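Local coordinates for reticulocyte binding protein (Streptococcus agalactiae COH1, PDB 3FAX) that probably hydrolyses alpha-1,6 links of branched alpha-glucans, as a pullulanase-type member of the alpha-amylase family, at residues 46-51 with 100-105; 718-723 with 766-771. All coordinates share one frame; numbering follows the deposited sequence.

Overall arrangement
Contacts 1 and 2 lie on opposite sides of the chain's centre, about 70 Å apart between their own centres, and share no structural element. Between them runs the closed eight-stranded parallel barrel of the alpha-amylase type. Contact 1 sits in the N-terminal beta region, where a hairpin turn meets a loop; it is buried only in part, with I51 and F100 inside and L48 and T49 exposed. Contact 2, a buried one, joins edge strand 720-721 and the residue just after it to helix 765-768 and the 3-10 turn that follows. Each centres on an isoleucine carbon over an aromatic face. Contact 1 adds a weak backbone hydrogen bond, whereas contact 2 relies on apolar and van der Waals contacts.

Contact 1 of 2, residues 46-51 with 100-105; sequences TDLTSI and FNPKQG
F100 lies flat beneath I51: the methyl CD1 of I51 is 3.3 Å from the centroid of the F100 ring and 6° off its normal, a close CH-pi contact in which CD1 is nearly equidistant from the six ring carbons. I51 CG1 stands anti to its own carbonyl carbon (chi1 -75°), which carries the ethyl branch out over the ring, the two side chains crossing at about a right angle. S50 N meets the ring edge near its plane, 3.8 Å from F100 CD1. The backbone of F100 also reaches the turn, through a weak hydrogen bond from F100 N to L48 O (3.4 Å, 130°). P102 follows within the type I turn N101 to Q104 and meets L48 loosely, its CD 4.4 Å from L48 CD1. The opposing turn, D47 to S50, is stiffened from within: D47 OD1 accepts from T49 N (3.2 Å), an Asx turn, and from S50 OG (3.1 Å), while T46 and D47 face S50 in a classic beta bulge. This hairpin joins strands 40-47 and 50-55; L48 and P102 also touch helix 122-129 at F124 and L128, and F107 stacks edge-to-face on F100.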
# COMPACT_ATOMS: atom_id res chain seq x y z
N THR A 46 0.29 -4.50 -35.15
CA THR A 46 -0.06 -3.32 -34.36
C THR A 46 -1.49 -2.81 -34.61
O THR A 46 -2.10 -2.24 -33.72
CB THR A 46 0.93 -2.19 -34.62
OG1 THR A 46 0.96 -1.89 -36.03
CG2 THR A 46 2.34 -2.60 -34.14
N ASP A 47 -2.00 -3.01 -35.82
CA ASP A 47 -3.43 -2.80 -36.09
C ASP A 47 -3.90 -3.65 -37.28
O ASP A 47 -3.14 -4.46 -37.80
CB ASP A 47 -3.79 -1.31 -36.23
CG ASP A 47 -2.99 -0.61 -37.31
OD1 ASP A 47 -3.25 -0.84 -38.51
OD2 ASP A 47 -2.11 0.20 -36.97
N LEU A 48 -5.16 -3.47 -37.67
CA LEU A 48 -5.78 -4.26 -38.75
C LEU A 48 -4.93 -4.37 -40.02
O LEU A 48 -4.99 -5.39 -40.71
CB LEU A 48 -7.16 -3.70 -39.10
CG LEU A 48 -8.38 -4.26 -38.35
CD1 LEU A 48 -8.02 -4.81 -36.98
CD2 LEU A 48 -9.48 -3.21 -38.24
N THR A 49 -4.15 -3.34 -40.32
CA THR A 49 -3.41 -3.29 -41.58
C THR A 49 -1.94 -2.96 -41.40
O THR A 49 -1.30 -2.46 -42.33
CB THR A 49 -4.07 -2.29 -42.57
OG1 THR A 49 -3.98 -0.96 -42.05
CG2 THR A 49 -5.53 -2.65 -42.80
N SER A 50 -1.39 -3.24 -40.22
CA SER A 50 -0.00 -2.88 -39.90
C SER A 50 0.72 -3.96 -39.12
O SER A 50 0.30 -4.33 -38.02
CB SER A 50 0.03 -1.59 -39.10
OG SER A 50 -0.51 -0.53 -39.85
N ILE A 51 1.80 -4.47 -39.71
CA ILE A 51 2.72 -5.39 -39.05
C ILE A 51 4.08 -4.73 -38.95
O ILE A 51 4.58 -4.15 -39.92
CB ILE A 51 2.87 -6.70 -39.83
CG1 ILE A 51 1.62 -7.57 -39.67
CG2 ILE A 51 4.14 -7.46 -39.40
CD1 ILE A 51 1.50 -8.65 -40.72
N PHE A 100 -4.17 -7.56 -43.14
CA PHE A 100 -3.77 -8.58 -42.18
C PHE A 100 -4.90 -8.85 -41.19
O PHE A 100 -4.76 -8.62 -40.00
CB PHE A 100 -2.53 -8.12 -41.42
CG PHE A 100 -1.38 -7.74 -42.30
CD1 PHE A 100 -0.78 -6.49 -42.19
CD2 PHE A 100 -0.89 -8.62 -43.24
CE1 PHE A 100 0.28 -6.14 -43.00
CE2 PHE A 100 0.17 -8.27 -44.05
CZ PHE A 100 0.75 -7.03 -43.93
N ASN A 101 -6.03 -9.36 -41.69
CA ASN A 101 -7.18 -9.63 -40.82
C ASN A 101 -6.88 -10.69 -39.76
O ASN A 101 -6.48 -11.80 -40.11
CB ASN A 101 -8.41 -10.06 -41.62
CG ASN A 101 -9.67 -10.06 -40.77
OD1 ASN A 101 -10.19 -9.00 -40.41
ND2 ASN A 101 -10.16 -11.25 -40.43
N PRO A 102 -7.08 -10.36 -38.47
CA PRO A 102 -6.73 -11.23 -37.34
C PRO A 102 -7.13 -12.69 -37.53
O PRO A 102 -6.33 -13.59 -37.25
CB PRO A 102 -7.55 -10.64 -36.18
CG PRO A 102 -7.82 -9.25 -36.54
CD PRO A 102 -7.75 -9.12 -38.03
N LYS A 103 -8.35 -12.91 -38.01
CA LYS A 103 -8.95 -14.24 -38.05
C LYS A 103 -8.28 -15.17 -39.06
O LYS A 103 -8.48 -16.39 -38.99
CB LYS A 103 -10.45 -14.14 -38.33
CG LYS A 103 -11.20 -13.28 -37.31
CD LYS A 103 -12.68 -13.60 -37.27
CE LYS A 103 -12.96 -14.87 -36.47
NZ LYS A 103 -14.41 -15.18 -36.41
N GLN A 104 -7.48 -14.62 -39.97
CA GLN A 104 -6.61 -15.43 -40.82
C GLN A 104 -5.33 -15.83 -40.04
O GLN A 104 -4.21 -15.75 -40.57
CB GLN A 104 -6.26 -14.69 -42.12
CG GLN A 104 -7.46 -14.42 -43.03
CD GLN A 104 -8.16 -15.70 -43.51
OE1 GLN A 104 -9.38 -15.83 -43.37
NE2 GLN A 104 -7.39 -16.63 -44.05
N GLY A 105 -5.54 -16.28 -38.80
CA GLY A 105 -4.47 -16.62 -37.85
C GLY A 105 -3.44 -15.54 -37.68
O GLY A 105 -3.60 -14.42 -38.18

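Contact 2 of 2, residues 718-723 with 766-771; sequences EVSLIT and EKYKHL
S720 meets the hydroxyl end of Y768 with its CB rather than its OG: S720 CB lies 3.1 Å from Y768 OH, a tight approach near the plane of the ring, while S720 OG is 4.0 Å from that hydroxyl. L721 starts off away from segment 766-771, and its side chain touches Q545 and F548 of helix 544-551; its carbonyl O stays 3.8 Å from Y768 OH, too far for a hydrogen bond. These residues form the edge strand 720-721 of the five-stranded antiparallel sheet in the C-terminal domain, consistent with the beta domain that follows the barrel in alpha-amylase relatives; S720 pairs through its backbone with Q740 of strand 736-742. I722, just past the strand, carries most of the contact. Its CG1 sits over the centre of the Y768 ring, 3.7 Å from the centroid and 7° off the normal, a CH-pi contact. CG2, anti to the backbone N of I722, comes down beside it at 3.9 Å from Y768 CD2, and the backbone CA packs 3.7 Å from Y768 CE2. K767 CG lies over the opposite face, toward the rim, so the phenol is held between two aliphatic chains. Farther out, I722 CD1 and L771 CD1 meet tip to tip at 3.8 Å, and both side chains rest on A750 of strand 748-754.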
# COMPACT_ATOMS: atom_id res chain seq x y z
N GLU A 718 -2.86 31.74 7.54
CA GLU A 718 -3.26 31.56 8.94
C GLU A 718 -2.30 30.74 9.79
O GLU A 718 -2.46 30.66 11.00
CB GLU A 718 -4.68 30.97 9.00
CG GLU A 718 -5.75 31.88 8.41
CD GLU A 718 -7.12 31.23 8.36
OE1 GLU A 718 -7.55 30.65 9.38
OE2 GLU A 718 -7.78 31.31 7.30
N VAL A 719 -1.30 30.12 9.15
CA VAL A 719 -0.24 29.39 9.85
C VAL A 719 1.06 30.17 9.76
O VAL A 719 1.59 30.36 8.66
CB VAL A 719 -0.04 27.98 9.27
CG1 VAL A 719 1.05 27.23 10.05
CG2 VAL A 719 -1.34 27.20 9.30
N SER A 720 1.58 30.59 10.92
CA SER A 720 2.66 31.56 11.00
C SER A 720 3.88 30.97 11.70
O SER A 720 3.74 30.08 12.54
CB SER A 720 2.18 32.78 11.80
OG SER A 720 0.76 32.88 11.78
N LEU A 721 5.07 31.47 11.37
CA LEU A 721 6.31 31.01 11.99
C LEU A 721 6.74 31.97 13.09
O LEU A 721 7.22 33.07 12.81
CB LEU A 721 7.42 30.88 10.94
CG LEU A 721 8.76 30.31 11.41
CD1 LEU A 721 8.58 28.94 12.06
CD2 LEU A 721 9.74 30.22 10.25
N ILE A 722 6.56 31.55 14.34
CA ILE A 722 6.92 32.38 15.50
C ILE A 722 8.43 32.54 15.61
O ILE A 722 8.92 33.65 15.84
CB ILE A 722 6.42 31.77 16.81
CG1 ILE A 722 4.89 31.69 16.83
CG2 ILE A 722 6.91 32.58 18.00
CD1 ILE A 722 4.36 30.95 18.02
N THR A 723 9.17 31.44 15.45
CA THR A 723 10.63 31.46 15.54
C THR A 723 11.25 31.78 14.19
O THR A 723 11.51 30.87 13.40
CB THR A 723 11.17 30.11 16.02
OG1 THR A 723 10.73 29.08 15.12
CG2 THR A 723 10.70 29.80 17.43
N GLU A 766 6.91 41.42 19.85
CA GLU A 766 5.71 42.24 19.71
C GLU A 766 4.54 41.43 19.14
O GLU A 766 3.44 41.45 19.69
CB GLU A 766 5.99 43.46 18.82
CG GLU A 766 6.82 44.56 19.48
CD GLU A 766 5.99 45.46 20.38
OE1 GLU A 766 5.49 44.97 21.42
OE2 GLU A 766 5.85 46.67 20.06
N LYS A 767 4.80 40.70 18.05
CA LYS A 767 3.74 40.04 17.28
C LYS A 767 3.00 38.91 18.03
O LYS A 767 1.80 38.75 17.85
CB LYS A 767 4.31 39.50 15.96
CG LYS A 767 3.24 39.07 14.96
CD LYS A 767 3.84 38.72 13.61
CE LYS A 767 2.77 38.26 12.62
NZ LYS A 767 1.85 39.37 12.21
N TYR A 768 3.72 38.15 18.85
CA TYR A 768 3.16 36.95 19.49
C TYR A 768 3.07 37.01 21.03
O TYR A 768 2.70 36.01 21.66
CB TYR A 768 3.95 35.70 19.07
CG TYR A 768 3.93 35.43 17.57
CD1 TYR A 768 2.81 34.87 16.96
CD2 TYR A 768 5.02 35.75 16.77
CE1 TYR A 768 2.78 34.63 15.59
CE2 TYR A 768 5.00 35.52 15.40
CZ TYR A 768 3.88 34.96 14.81
OH TYR A 768 3.88 34.74 13.45
N LYS A 769 3.38 38.15 21.64
CA LYS A 769 3.30 38.26 23.10
C LYS A 769 1.88 38.01 23.65
O LYS A 769 1.72 37.62 24.80
CB LYS A 769 3.86 39.60 23.62
CG LYS A 769 3.08 40.86 23.25
CD LYS A 769 3.75 42.11 23.86
CE LYS A 769 2.84 43.34 23.82
NZ LYS A 769 2.48 43.75 22.44
N HIS A 770 0.87 38.21 22.81
CA HIS A 770 -0.53 37.91 23.17
C HIS A 770 -0.78 36.45 23.55
O HIS A 770 -1.77 36.13 24.21
CB HIS A 770 -1.45 38.28 22.02
CG HIS A 770 -1.28 37.41 20.81
ND1 HIS A 770 -2.10 36.34 20.55
CD2 HIS A 770 -0.36 37.44 19.82
CE1 HIS A 770 -1.71 35.76 19.43
NE2 HIS A 770 -0.65 36.40 18.97
N LEU A 771 0.11 35.55 23.11
CA LEU A 771 0.02 34.14 23.47
C LEU A 771 0.04 33.93 24.99
O LEU A 771 -0.62 33.02 25.49
CB LEU A 771 1.17 33.35 22.84
CG LEU A 771 1.11 33.11 21.32
CD1 LEU A 771 2.45 32.61 20.80
CD2 LEU A 771 -0.00 32.13 20.97